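Local coordinates for putative calcium-regulated periplasmic protein (Bacteroides thetaiotaomicron, PDB 3DB7), which is a putative calcium-regulated periplasmic protein of the PepSY-like family that binds calcium ions and whose precise role is not established, at residues P78-K83 with L118-I123; Q19-H24 with V46-G51; T87-A92 with T112-D117; Q23-S28 with V65-T70. All blocks are in the same frame, centred on the assembly; numbering follows the deposited sequence. Where two conformers were deposited one is given.

Interaction 1 (P78-K83 with L118-I123); sequences PAAIQK and LKFNLI
Pro78, Ala80 and Ile81 gather along one side of the Phe120 ring, which supplies the whole of the opposing surface. Pro78, at the N-cap position just before helix 79-88, comes first: the two side chains cross at about a right angle, Pro78 CB standing 3.5 Å from Phe120 CE1 and CG a little farther from the same atom. In the first turn of the helix, Ala80 turns its methyl to the root of the aromatic side chain, CB to Phe120 CB 3.6 Å, with the inner ring carbons CG and CD2 just beyond. Here the antiparallel sheet changes strand: the connection from strand 113-117 to edge strand 122-126 passes through Phe120, whose positive phi of 71° belongs to the turn, and Asp117 OD1 receives the backbone N of Asn121 within that turn. The carbonyl O of Leu118 lies over the centre of one ring face, 3.8 Å above the plane. Ile81 is the buried member. Its CG1 branch, anti to the carbonyl carbon (chi1 -69°), extends to put CD1 4.1 Å from Phe120 CD1, and the side chain also packs on Tyr104, Val106 and Phe116 of the sheet.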
loop_
_atom_site.group_PDB
_atom_site.type_symbol
_atom_site.label_atom_id
_atom_site.label_comp_id
_atom_site.label_asym_id
_atom_site.label_seq_id
_atom_site.Cartn_x
_atom_site.Cartn_y
_atom_site.Cartn_z
ATOM N N PRO A 78 11.321 2.196 12.410
ATOM C CA PRO A 78 11.581 3.370 13.250
ATOM C C PRO A 78 11.004 3.179 14.648
ATOM O O PRO A 78 9.922 2.622 14.808
ATOM C CB PRO A 78 10.887 4.518 12.499
ATOM C CG PRO A 78 10.836 4.059 11.039
ATOM C CD PRO A 78 10.763 2.554 11.077
ATOM N N ALA A 79 11.756 3.640 15.650
ATOM C CA ALA A 79 11.367 3.378 17.023
ATOM C C ALA A 79 9.966 3.840 17.333
ATOM O O ALA A 79 9.222 3.170 18.051
ATOM C CB ALA A 79 12.382 4.040 18.008
ATOM N N ALA A 80 9.559 4.981 16.805
ATOM C CA ALA A 80 8.238 5.499 17.161
ATOM C C ALA A 80 7.152 4.598 16.577
ATOM O O ALA A 80 6.107 4.373 17.175
ATOM C CB ALA A 80 8.002 6.933 16.634
ATOM N N ILE A 81 7.442 4.000 15.423
ATOM C CA ILE A 81 6.446 3.109 14.787
ATOM C C ILE A 81 6.401 1.768 15.567
ATOM O O ILE A 81 5.350 1.222 15.867
ATOM C CB ILE A 81 6.758 2.885 13.320
ATOM C CG1 ILE A 81 6.516 4.196 12.555
ATOM C CG2 ILE A 81 5.937 1.733 12.725
ATOM C CD1 ILE A 81 6.891 4.186 11.029
ATOM N N GLN A 82 7.570 1.281 15.975
ATOM C CA GLN A 82 7.666 0.031 16.743
ATOM C C GLN A 82 6.928 0.161 18.076
ATOM O O GLN A 82 6.223 -0.729 18.538
ATOM C CB GLN A 82 9.129 -0.340 16.922
ATOM C CG GLN A 82 9.360 -1.523 17.829
ATOM C CD GLN A 82 8.855 -2.851 17.294
ATOM O OE1 GLN A 82 8.189 -2.921 16.236
ATOM N NE2 GLN A 82 9.143 -3.922 18.039
ATOM N N LYS A 83 7.035 1.342 18.689
ATOM C CA LYS A 83 6.349 1.584 19.929
ATOM C C LYS A 83 4.857 1.643 19.701
ATOM O O LYS A 83 4.135 1.054 20.472
ATOM C CB LYS A 83 6.811 2.855 20.639
ATOM C CG LYS A 83 6.112 3.080 21.959
ATOM C CD LYS A 83 6.722 4.146 22.792
ATOM C CE LYS A 83 5.898 4.438 23.990
ATOM N NZ LYS A 83 6.514 5.502 24.910
ATOM N N LEU A 118 6.450 11.219 7.857
ATOM C CA LEU A 118 7.885 11.019 8.058
ATOM C C LEU A 118 8.333 11.479 9.439
ATOM O O LEU A 118 9.498 11.220 9.834
ATOM C CB LEU A 118 8.709 11.648 6.903
ATOM C CG LEU A 118 8.560 10.965 5.534
ATOM C CD1 LEU A 118 9.598 11.518 4.513
ATOM C CD2 LEU A 118 8.674 9.479 5.637
ATOM N N LYS A 119 7.451 12.161 10.158
ATOM C CA LYS A 119 7.710 12.497 11.547
ATOM C C LYS A 119 7.009 11.520 12.490
ATOM O O LYS A 119 6.890 11.761 13.678
ATOM C CB LYS A 119 7.310 13.947 11.835
ATOM C CG LYS A 119 8.123 14.950 11.018
ATOM C CD LYS A 119 7.467 16.313 10.996
ATOM C CE LYS A 119 8.143 17.274 10.002
ATOM N NZ LYS A 119 7.191 18.349 9.603
ATOM N N PHE A 120 6.523 10.436 11.898
ATOM C CA PHE A 120 5.954 9.290 12.640
ATOM C C PHE A 120 4.626 9.595 13.295
ATOM O O PHE A 120 4.192 8.899 14.222
ATOM C CB PHE A 120 6.951 8.656 13.658
ATOM C CG PHE A 120 8.331 8.582 13.152
ATOM C CD1 PHE A 120 8.654 7.769 12.109
ATOM C CD2 PHE A 120 9.301 9.394 13.704
ATOM C CE1 PHE A 120 9.981 7.767 11.606
ATOM C CE2 PHE A 120 10.605 9.363 13.223
ATOM C CZ PHE A 120 10.931 8.544 12.194
ATOM N N ASN A 121 3.943 10.591 12.755
ATOM C CA ASN A 121 2.542 10.838 13.155
ATOM C C ASN A 121 1.613 9.908 12.363
ATOM O O ASN A 121 1.780 9.711 11.180
ATOM C CB ASN A 121 2.128 12.250 12.889
ATOM C CG ASN A 121 2.989 13.232 13.645
ATOM O OD1 ASN A 121 3.053 13.187 14.848
ATOM N ND2 ASN A 121 3.679 14.111 12.918
ATOM N N LEU A 122 0.682 9.286 13.066
ATOM C CA LEU A 122 -0.284 8.422 12.427
ATOM C C LEU A 122 -1.164 9.196 11.483
ATOM O O LEU A 122 -1.704 10.230 11.857
ATOM C CB LEU A 122 -1.170 7.779 13.501
ATOM C CG LEU A 122 -2.138 6.718 13.007
ATOM C CD1 LEU A 122 -1.368 5.398 12.617
ATOM C CD2 LEU A 122 -3.216 6.400 14.054
ATOM N N ILE A 123 -1.310 8.699 10.261
ATOM C CA ILE A 123 -2.203 9.345 9.285
ATOM C C ILE A 123 -3.231 8.411 8.659
ATOM O O ILE A 123 -4.097 8.877 7.912
ATOM C CB ILE A 123 -1.390 10.070 8.187
ATOM C CG1 ILE A 123 -0.504 9.117 7.377
ATOM C CG2 ILE A 123 -0.584 11.294 8.837
ATOM C CD1 ILE A 123 0.191 9.775 6.187
#

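Interaction 2 (Q19-H24 with V46-G51); sequences QFIKQH and VIFTNG
Ile21, on helix 15-24, meets Val46 and Phe48 of strand 41-48 through two different branches, and every contact between the segments is apolar. The aliphatic part is a tip-to-tip approach: Ile21 CD1 and Val46 CG1 stand 4.0 Å apart, at ordinary van der Waals spacing. In the conformer given, Val46 offers that methyl from the position between its backbone N and carbonyl carbon (chi1 66°), which leaves CG2 anti to the N.

The aromatic part uses the other branch. Ile21 CG2 comes up to the rim of the Phe48 phenyl group, close to the ring plane, 4.2 Å from CE1, so the methyl meets an edge, and Phe25 stacks with this ring. Both strand residues point their CB toward the helix, as residues two apart in a beta strand do, and one isoleucine therefore spans the pair.

Backbone bonding stays within each segment. In the helix, Gln23 N bonds to Gln19 O; at the strand end, Gly51 N returns to Phe48 O at 2.9 Å and closes a type I turn that leads the chain toward strand 53-56.

All three touching residues are buried where helix 15-24 lies on the antiparallel sheet: Ile21 also reaches Phe56 of strand 53-56, Val46 touches Val54 and Phe56, and Val30 of strand 30-38 lies against Val46 and Phe48.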
loop_
_atom_site.group_PDB
_atom_site.type_symbol
_atom_site.label_atom_id
_atom_site.label_comp_id
_atom_site.label_asym_id
_atom_site.label_seq_id
_atom_site.Cartn_x
_atom_site.Cartn_y
_atom_site.Cartn_z
ATOM N N GLN A 19 24.933 -3.910 1.621
ATOM C CA GLN A 19 25.178 -3.773 3.064
ATOM C C GLN A 19 23.909 -4.042 3.873
ATOM O O GLN A 19 23.954 -4.691 4.902
ATOM C CB GLN A 19 25.720 -2.381 3.387
ATOM C CG GLN A 19 27.186 -2.130 2.908
ATOM C CD GLN A 19 27.525 -0.661 2.683
ATOM O OE1 GLN A 19 28.485 -0.341 1.965
ATOM N NE2 GLN A 19 26.732 0.228 3.258
ATOM N N PHE A 20 22.782 -3.595 3.361
ATOM C CA PHE A 20 21.523 -3.784 4.057
ATOM C C PHE A 20 21.194 -5.265 4.196
ATOM O O PHE A 20 20.743 -5.736 5.230
ATOM C CB PHE A 20 20.423 -3.033 3.317
ATOM C CG PHE A 20 19.080 -3.033 4.019
ATOM C CD1 PHE A 20 18.783 -2.049 4.909
ATOM C CD2 PHE A 20 18.119 -3.961 3.715
ATOM C CE1 PHE A 20 17.530 -2.014 5.521
ATOM C CE2 PHE A 20 16.842 -3.889 4.338
ATOM C CZ PHE A 20 16.600 -2.906 5.231
ATOM N N ILE A 21 21.396 -6.013 3.119
ATOM C CA ILE A 21 21.139 -7.466 3.091
ATOM C C ILE A 21 22.011 -8.184 4.119
ATOM O O ILE A 21 21.565 -9.008 4.871
ATOM C CB ILE A 21 21.382 -8.016 1.622
ATOM C CG1 ILE A 21 20.309 -7.445 0.665
ATOM C CG2 ILE A 21 21.408 -9.568 1.584
ATOM C CD1 ILE A 21 20.709 -7.628 -0.738
ATOM N N LYS A 22 23.280 -7.819 4.130
ATOM C CA LYS A 22 24.213 -8.426 5.067
ATOM C C LYS A 22 23.852 -8.057 6.494
ATOM O O LYS A 22 23.917 -8.906 7.391
ATOM C CB LYS A 22 25.648 -8.062 4.700
ATOM C CG LYS A 22 26.047 -8.860 3.469
ATOM C CD LYS A 22 27.315 -8.440 2.801
ATOM C CE LYS A 22 27.712 -9.502 1.770
ATOM N NZ LYS A 22 28.039 -10.826 2.394
ATOM N N GLN A 23 23.433 -6.818 6.690
ATOM C CA GLN A 23 23.107 -6.326 8.035
ATOM C C GLN A 23 21.911 -7.051 8.605
ATOM O O GLN A 23 21.915 -7.506 9.771
ATOM C CB GLN A 23 22.840 -4.839 8.034
ATOM C CG GLN A 23 22.540 -4.268 9.433
ATOM C CD GLN A 23 23.671 -4.521 10.397
ATOM O OE1 GLN A 23 24.844 -4.410 10.029
ATOM N NE2 GLN A 23 23.328 -4.908 11.636
ATOM N N HIS A 24 20.857 -7.155 7.805
ATOM C CA HIS A 24 19.546 -7.566 8.364
ATOM C C HIS A 24 19.064 -8.915 7.931
ATOM O O HIS A 24 18.135 -9.450 8.550
ATOM C CB HIS A 24 18.458 -6.574 8.003
ATOM C CG HIS A 24 18.733 -5.197 8.488
ATOM N ND1 HIS A 24 18.701 -4.856 9.822
ATOM C CD2 HIS A 24 19.077 -4.077 7.806
ATOM C CE1 HIS A 24 19.057 -3.584 9.945
ATOM N NE2 HIS A 24 19.239 -3.071 8.727
ATOM N N VAL A 46 15.390 -8.104 -4.325
ATOM C CA VAL A 46 16.011 -9.373 -3.928
ATOM C C VAL A 46 14.996 -10.220 -3.210
ATOM O O VAL A 46 14.362 -9.746 -2.281
ATOM C CB VAL A 46 17.296 -9.115 -3.064
ATOM C CG1 VAL A 46 16.964 -8.449 -1.707
ATOM C CG2 VAL A 46 18.135 -10.399 -2.871
ATOM N N ILE A 47 14.787 -11.455 -3.686
ATOM C CA ILE A 47 13.861 -12.410 -3.090
ATOM C C ILE A 47 14.711 -13.486 -2.427
ATOM O O ILE A 47 15.661 -14.019 -3.018
ATOM C CB ILE A 47 12.896 -13.062 -4.148
ATOM C CG1 ILE A 47 12.171 -11.984 -4.951
ATOM C CG2 ILE A 47 11.929 -14.040 -3.464
ATOM C CD1 ILE A 47 13.037 -11.286 -5.927
ATOM N N PHE A 48 14.356 -13.852 -1.205
ATOM C CA PHE A 48 15.094 -14.842 -0.436
ATOM C C PHE A 48 14.422 -16.204 -0.630
ATOM O O PHE A 48 13.283 -16.280 -1.126
ATOM C CB PHE A 48 15.096 -14.415 1.014
ATOM C CG PHE A 48 15.853 -13.155 1.250
ATOM C CD1 PHE A 48 17.259 -13.133 1.202
ATOM C CD2 PHE A 48 15.180 -11.974 1.532
ATOM C CE1 PHE A 48 17.955 -11.947 1.424
ATOM C CE2 PHE A 48 15.910 -10.793 1.774
ATOM C CZ PHE A 48 17.264 -10.771 1.695
ATOM N N THR A 49 15.128 -17.262 -0.268
ATOM C CA THR A 49 14.606 -18.607 -0.514
ATOM C C THR A 49 13.365 -18.926 0.337
ATOM O O THR A 49 12.667 -19.901 0.074
ATOM C CB THR A 49 15.706 -19.644 -0.267
ATOM O OG1 THR A 49 16.195 -19.508 1.076
ATOM C CG2 THR A 49 16.856 -19.485 -1.281
ATOM N N ASN A 50 13.111 -18.131 1.362
ATOM C CA ASN A 50 11.893 -18.248 2.150
ATOM C C ASN A 50 10.730 -17.416 1.633
ATOM O O ASN A 50 9.667 -17.381 2.270
ATOM C CB ASN A 50 12.103 -17.922 3.642
ATOM C CG ASN A 50 12.541 -16.505 3.869
ATOM O OD1 ASN A 50 12.516 -15.675 2.949
ATOM N ND2 ASN A 50 12.961 -16.218 5.120
ATOM N N GLY A 51 10.920 -16.750 0.491
ATOM C CA GLY A 51 9.855 -15.965 -0.130
ATOM C C GLY A 51 9.802 -14.504 0.280
ATOM O O GLY A 51 9.094 -13.712 -0.305
#

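Interaction 3 (T87-A92 with T112-D117); sequences TNYPDA and TELKFD
With its CG anti to the carbonyl carbon (chi1 -51°) and its ring turned about square to the CA-CB-CG plane (chi2 -88°), Tyr89 sends its phenol from the end of helix 79-88 to Thr112 and Leu114. Leu114 answers with an extended side chain (chi2 173°) that carries both methyls to the tyrosine. The two side chains slide past each other in opposite directions: Leu114 CD2 is 4.0 Å from Tyr89 OH, and CD1 and CD2 both lie near CE2, CD1 at 4.2 Å. Thr112 crosses the tyrosine at about a right angle and presents its methyl, CG2 standing 4.0 Å from Tyr89 OH and slightly farther from CZ. The threonine hydroxyl has its polar partner elsewhere, in a hydrogen bond between OG1 and Asn127 OD1.

Tyr89 is the first residue to leave helical backbone angles, and it also begins a type I turn closed by Ala92 N bonding to Tyr89 O at 3.0 Å. This turn takes the chain from the helix into strand 94-99, so the aromatic side chain sits exactly where the helix packed on the antiparallel sheet hands over to its next strand.

Strand 113-117 runs between strands 103-108 and 122-126, and residues from both reach the same spot: Ile125 touches Tyr89 and Leu114, and Leu108 touches Tyr89. From the helix itself, Tyr84 and Val85 pack against Leu114.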
loop_
_atom_site.group_PDB
_atom_site.type_symbol
_atom_site.label_atom_id
_atom_site.label_comp_id
_atom_site.label_asym_id
_atom_site.label_seq_id
_atom_site.Cartn_x
_atom_site.Cartn_y
_atom_site.Cartn_z
ATOM N N THR A 87 2.495 -1.244 21.404
ATOM C CA THR A 87 1.497 -0.737 22.367
ATOM C C THR A 87 0.092 -1.152 21.967
ATOM O O THR A 87 -0.667 -1.688 22.779
ATOM C CB THR A 87 1.532 0.792 22.446
ATOM O OG1 THR A 87 2.829 1.213 22.902
ATOM C CG2 THR A 87 0.402 1.334 23.391
ATOM N N ASN A 88 -0.290 -0.902 20.730
ATOM C CA ASN A 88 -1.696 -0.983 20.332
ATOM C C ASN A 88 -2.086 -2.291 19.692
ATOM O O ASN A 88 -3.287 -2.630 19.629
ATOM C CB ASN A 88 -2.015 0.177 19.368
ATOM C CG ASN A 88 -1.923 1.496 20.067
ATOM O OD1 ASN A 88 -2.711 1.732 20.986
ATOM N ND2 ASN A 88 -0.923 2.329 19.731
ATOM N N TYR A 89 -1.089 -3.031 19.206
ATOM C CA TYR A 89 -1.262 -4.337 18.580
ATOM C C TYR A 89 -0.231 -5.312 19.115
ATOM O O TYR A 89 0.626 -5.807 18.380
ATOM C CB TYR A 89 -1.219 -4.249 17.042
ATOM C CG TYR A 89 -2.138 -3.218 16.490
ATOM C CD1 TYR A 89 -3.442 -3.530 16.190
ATOM C CD2 TYR A 89 -1.716 -1.929 16.274
ATOM C CE1 TYR A 89 -4.315 -2.586 15.662
ATOM C CE2 TYR A 89 -2.556 -0.969 15.784
ATOM C CZ TYR A 89 -3.882 -1.293 15.470
ATOM O OH TYR A 89 -4.717 -0.298 14.987
ATOM N N PRO A 90 -0.311 -5.569 20.431
ATOM C CA PRO A 90 0.747 -6.367 21.079
ATOM C C PRO A 90 0.917 -7.820 20.623
ATOM O O PRO A 90 1.965 -8.433 20.884
ATOM C CB PRO A 90 0.375 -6.308 22.545
ATOM C CG PRO A 90 -1.111 -6.105 22.529
ATOM C CD PRO A 90 -1.362 -5.177 21.385
ATOM N N ASP A 91 -0.088 -8.330 19.942
ATOM C CA ASP A 91 -0.080 -9.710 19.447
ATOM C C ASP A 91 0.289 -9.808 17.976
ATOM O O ASP A 91 0.363 -10.916 17.415
ATOM C CB ASP A 91 -1.414 -10.391 19.712
ATOM C CG ASP A 91 -1.696 -10.527 21.200
ATOM O OD1 ASP A 91 -0.913 -11.237 21.864
ATOM O OD2 ASP A 91 -2.675 -9.950 21.660
ATOM N N ALA A 92 0.572 -8.667 17.365
ATOM C CA ALA A 92 0.868 -8.624 15.922
ATOM C C ALA A 92 2.356 -8.512 15.646
ATOM O O ALA A 92 3.096 -7.954 16.395
ATOM C CB ALA A 92 0.106 -7.487 15.267
ATOM N N THR A 112 -4.203 -5.481 9.674
ATOM C CA THR A 112 -4.267 -3.997 9.796
ATOM C C THR A 112 -3.111 -3.367 9.056
ATOM O O THR A 112 -1.975 -3.872 9.060
ATOM C CB THR A 112 -4.192 -3.607 11.222
ATOM O OG1 THR A 112 -5.337 -4.107 11.936
ATOM C CG2 THR A 112 -4.152 -2.106 11.432
ATOM N N GLU A 113 -3.383 -2.242 8.414
ATOM C CA GLU A 113 -2.360 -1.465 7.739
ATOM C C GLU A 113 -2.365 -0.060 8.366
ATOM O O GLU A 113 -3.431 0.518 8.550
ATOM C CB GLU A 113 -2.642 -1.331 6.244
ATOM C CG GLU A 113 -2.739 -2.658 5.525
ATOM C CD GLU A 113 -2.919 -2.505 3.992
ATOM O OE1 GLU A 113 -2.741 -1.382 3.452
ATOM O OE2 GLU A 113 -3.183 -3.534 3.332
ATOM N N LEU A 114 -1.177 0.405 8.728
ATOM C CA LEU A 114 -1.013 1.705 9.337
ATOM C C LEU A 114 -0.154 2.558 8.443
ATOM O O LEU A 114 0.727 2.036 7.774
ATOM C CB LEU A 114 -0.275 1.547 10.682
ATOM C CG LEU A 114 -0.851 0.566 11.709
ATOM C CD1 LEU A 114 0.107 0.441 12.875
ATOM C CD2 LEU A 114 -2.246 0.984 12.132
ATOM N N LYS A 115 -0.431 3.835 8.392
ATOM C CA LYS A 115 0.430 4.790 7.685
ATOM C C LYS A 115 0.827 5.871 8.644
ATOM O O LYS A 115 0.027 6.341 9.454
ATOM C CB LYS A 115 -0.318 5.375 6.493
ATOM C CG LYS A 115 -0.537 4.365 5.380
ATOM C CD LYS A 115 -1.344 4.931 4.177
ATOM C CE LYS A 115 -0.627 6.007 3.499
ATOM N NZ LYS A 115 -1.421 6.529 2.265
ATOM N N PHE A 116 2.070 6.302 8.495
ATOM C CA PHE A 116 2.664 7.362 9.335
ATOM C C PHE A 116 3.317 8.384 8.397
ATOM O O PHE A 116 3.924 8.003 7.364
ATOM C CB PHE A 116 3.724 6.808 10.266
ATOM C CG PHE A 116 3.217 5.776 11.190
ATOM C CD1 PHE A 116 3.104 4.444 10.785
ATOM C CD2 PHE A 116 2.866 6.113 12.495
ATOM C CE1 PHE A 116 2.629 3.481 11.665
ATOM C CE2 PHE A 116 2.422 5.151 13.371
ATOM C CZ PHE A 116 2.298 3.848 12.964
ATOM N N ASP A 117 3.301 9.649 8.767
ATOM C CA ASP A 117 4.123 10.613 8.048
ATOM C C ASP A 117 5.583 10.420 8.462
ATOM O O ASP A 117 5.932 9.545 9.265
ATOM C CB ASP A 117 3.573 12.060 8.211
ATOM C CG ASP A 117 3.784 12.643 9.608
ATOM O OD1 ASP A 117 4.558 12.072 10.408
ATOM O OD2 ASP A 117 3.124 13.691 9.907
#

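Interaction 4 (Q23-S28 with V65-T70); sequences QHFSDS and VDCKHT
Phe25 reaches from the end of helix 15-24 to Cys67 and Val65, and its outer ring carbons make the contact. CB, which points toward the strand, lies close to the Phe48 ring. With CG anti to the carbonyl carbon (chi1 -69°), the ring stands so that its edge takes Ser28 OG as well as Cys67 SG. CE1 meets Cys67 SG at 3.7 Å. At the tip, CZ touches the same sulfur and also Val65 CG1, 3.9 Å away. The sulfur lies 4.9 Å from the ring centroid and 89° off the ring normal: an edge-on sulfur-aromatic contact, in which the thiol borders the C-H rim.

Just before the cysteine, Asp66 points away from Phe25 and forms an Asx turn: its OD1 accepts the backbone N of Lys68 at 3.1 Å, while OD2 takes Lys68 NZ at 2.8 Å in a salt bridge that comes from above the carboxylate plane.

Pro73 and Phe20 also touch Phe25, which thus lies between the helix and the end of strand 62-66; beside that strand, Val65 and Cys67 are backbone-bonded to Ile97 and Leu95 of strand 94-99.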
loop_
_atom_site.group_PDB
_atom_site.type_symbol
_atom_site.label_atom_id
_atom_site.label_comp_id
_atom_site.label_asym_id
_atom_site.label_seq_id
_atom_site.Cartn_x
_atom_site.Cartn_y
_atom_site.Cartn_z
ATOM N N GLN A 23 23.433 -6.818 6.690
ATOM C CA GLN A 23 23.107 -6.326 8.035
ATOM C C GLN A 23 21.911 -7.051 8.605
ATOM O O GLN A 23 21.915 -7.506 9.771
ATOM C CB GLN A 23 22.840 -4.839 8.034
ATOM C CG GLN A 23 22.540 -4.268 9.433
ATOM C CD GLN A 23 23.671 -4.521 10.397
ATOM O OE1 GLN A 23 24.844 -4.410 10.029
ATOM N NE2 GLN A 23 23.328 -4.908 11.636
ATOM N N HIS A 24 20.857 -7.155 7.805
ATOM C CA HIS A 24 19.546 -7.566 8.364
ATOM C C HIS A 24 19.064 -8.915 7.931
ATOM O O HIS A 24 18.135 -9.450 8.550
ATOM C CB HIS A 24 18.458 -6.574 8.003
ATOM C CG HIS A 24 18.733 -5.197 8.488
ATOM N ND1 HIS A 24 18.701 -4.856 9.822
ATOM C CD2 HIS A 24 19.077 -4.077 7.806
ATOM C CE1 HIS A 24 19.057 -3.584 9.945
ATOM N NE2 HIS A 24 19.239 -3.071 8.727
ATOM N N PHE A 25 19.700 -9.484 6.916
ATOM C CA PHE A 25 19.247 -10.765 6.357
ATOM C C PHE A 25 20.379 -11.787 6.256
ATOM O O PHE A 25 20.428 -12.627 5.341
ATOM C CB PHE A 25 18.581 -10.498 5.010
ATOM C CG PHE A 25 17.285 -9.770 5.160
ATOM C CD1 PHE A 25 16.122 -10.489 5.383
ATOM C CD2 PHE A 25 17.220 -8.397 5.103
ATOM C CE1 PHE A 25 14.914 -9.838 5.542
ATOM C CE2 PHE A 25 16.017 -7.763 5.290
ATOM C CZ PHE A 25 14.875 -8.476 5.504
ATOM N N SER A 26 21.277 -11.723 7.241
ATOM C CA SER A 26 22.495 -12.537 7.222
ATOM C C SER A 26 22.145 -14.028 7.234
ATOM O O SER A 26 22.907 -14.831 6.680
ATOM C CB SER A 26 23.439 -12.205 8.418
ATOM O OG SER A 26 22.765 -12.290 9.664
ATOM N N ASP A 27 20.970 -14.359 7.761
ATOM C CA ASP A 27 20.573 -15.754 8.013
ATOM C C ASP A 27 19.695 -16.265 6.906
ATOM O O ASP A 27 19.210 -17.400 6.957
ATOM C CB ASP A 27 19.793 -15.892 9.326
ATOM N N SER A 28 19.466 -15.414 5.913
ATOM C CA SER A 28 18.581 -15.786 4.793
ATOM C C SER A 28 19.470 -16.069 3.596
ATOM O O SER A 28 20.638 -15.707 3.587
ATOM C CB SER A 28 17.583 -14.664 4.498
ATOM O OG SER A 28 16.657 -14.442 5.556
ATOM N N VAL A 65 10.255 -3.669 2.495
ATOM C CA VAL A 65 10.724 -4.891 3.120
ATOM C C VAL A 65 9.498 -5.742 3.389
ATOM O O VAL A 65 8.684 -5.406 4.261
ATOM C CB VAL A 65 11.483 -4.602 4.435
ATOM C CG1 VAL A 65 11.889 -5.925 5.097
ATOM C CG2 VAL A 65 12.688 -3.707 4.166
ATOM N N ASP A 66 9.322 -6.811 2.603
ATOM C CA ASP A 66 8.144 -7.683 2.708
ATOM C C ASP A 66 8.573 -9.007 3.282
ATOM O O ASP A 66 9.159 -9.870 2.585
ATOM C CB ASP A 66 7.490 -7.887 1.336
ATOM C CG ASP A 66 6.238 -8.709 1.408
ATOM O OD1 ASP A 66 6.006 -9.289 2.491
ATOM O OD2 ASP A 66 5.489 -8.767 0.392
ATOM N N CYS A 67 8.341 -9.145 4.573
ATOM C CA CYS A 67 8.688 -10.347 5.286
ATOM C C CYS A 67 7.445 -11.078 5.730
ATOM O O CYS A 67 7.381 -11.620 6.818
ATOM C CB CYS A 67 9.584 -10.004 6.474
ATOM S SG CYS A 67 11.249 -9.489 6.014
ATOM N N LYS A 68 6.511 -11.221 4.811
ATOM C CA LYS A 68 5.243 -11.872 5.173
ATOM C C LYS A 68 5.416 -13.330 5.563
ATOM O O LYS A 68 4.505 -13.900 6.190
ATOM C CB LYS A 68 4.200 -11.736 4.084
ATOM C CG LYS A 68 4.564 -12.479 2.869
ATOM C CD LYS A 68 3.484 -12.172 1.786
ATOM C CE LYS A 68 3.970 -12.512 0.412
ATOM N NZ LYS A 68 4.848 -11.443 -0.138
ATOM N N HIS A 69 6.567 -13.935 5.262
ATOM C CA HIS A 69 6.793 -15.348 5.609
ATOM C C HIS A 69 7.449 -15.529 6.969
ATOM O O HIS A 69 7.483 -16.642 7.538
ATOM C CB HIS A 69 7.563 -16.087 4.490
ATOM C CG HIS A 69 6.827 -16.121 3.180
ATOM N ND1 HIS A 69 7.011 -15.184 2.184
ATOM C CD2 HIS A 69 5.889 -16.979 2.725
ATOM C CE1 HIS A 69 6.212 -15.466 1.165
ATOM N NE2 HIS A 69 5.534 -16.553 1.466
ATOM N N THR A 70 7.957 -14.437 7.505
ATOM C CA THR A 70 8.491 -14.400 8.863
ATOM C C THR A 70 7.995 -13.113 9.534
ATOM O O THR A 70 6.802 -13.006 9.858
ATOM C CB THR A 70 9.998 -14.556 8.876
ATOM O OG1 THR A 70 10.613 -13.528 8.112
ATOM C CG2 THR A 70 10.384 -15.944 8.301
#

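How the interactions relate
The four contacts form two pairs, each seating one helix on the same antiparallel sheet. Interactions 2 and 4 share helix 15-24 and residues Gln23 and His24; their centres are 5 Å apart, and they meet through the Phe25 and Phe48 rings. Interactions 1 and 3 use opposite ends of helix 79-88, interaction 3 against strand 113-117 and interaction 1 against the turn that follows it; the Ile123 N to Lys115 O bond joins them, and interaction 3 is nested within the loop that interaction 1 closes. Interactions 2, 3 and 4 are buried; interaction 1 lies partly at the surface. All four are apolar across the segments, but a sulfur joins in at interaction 4 and a phenol oxygen at interaction 3.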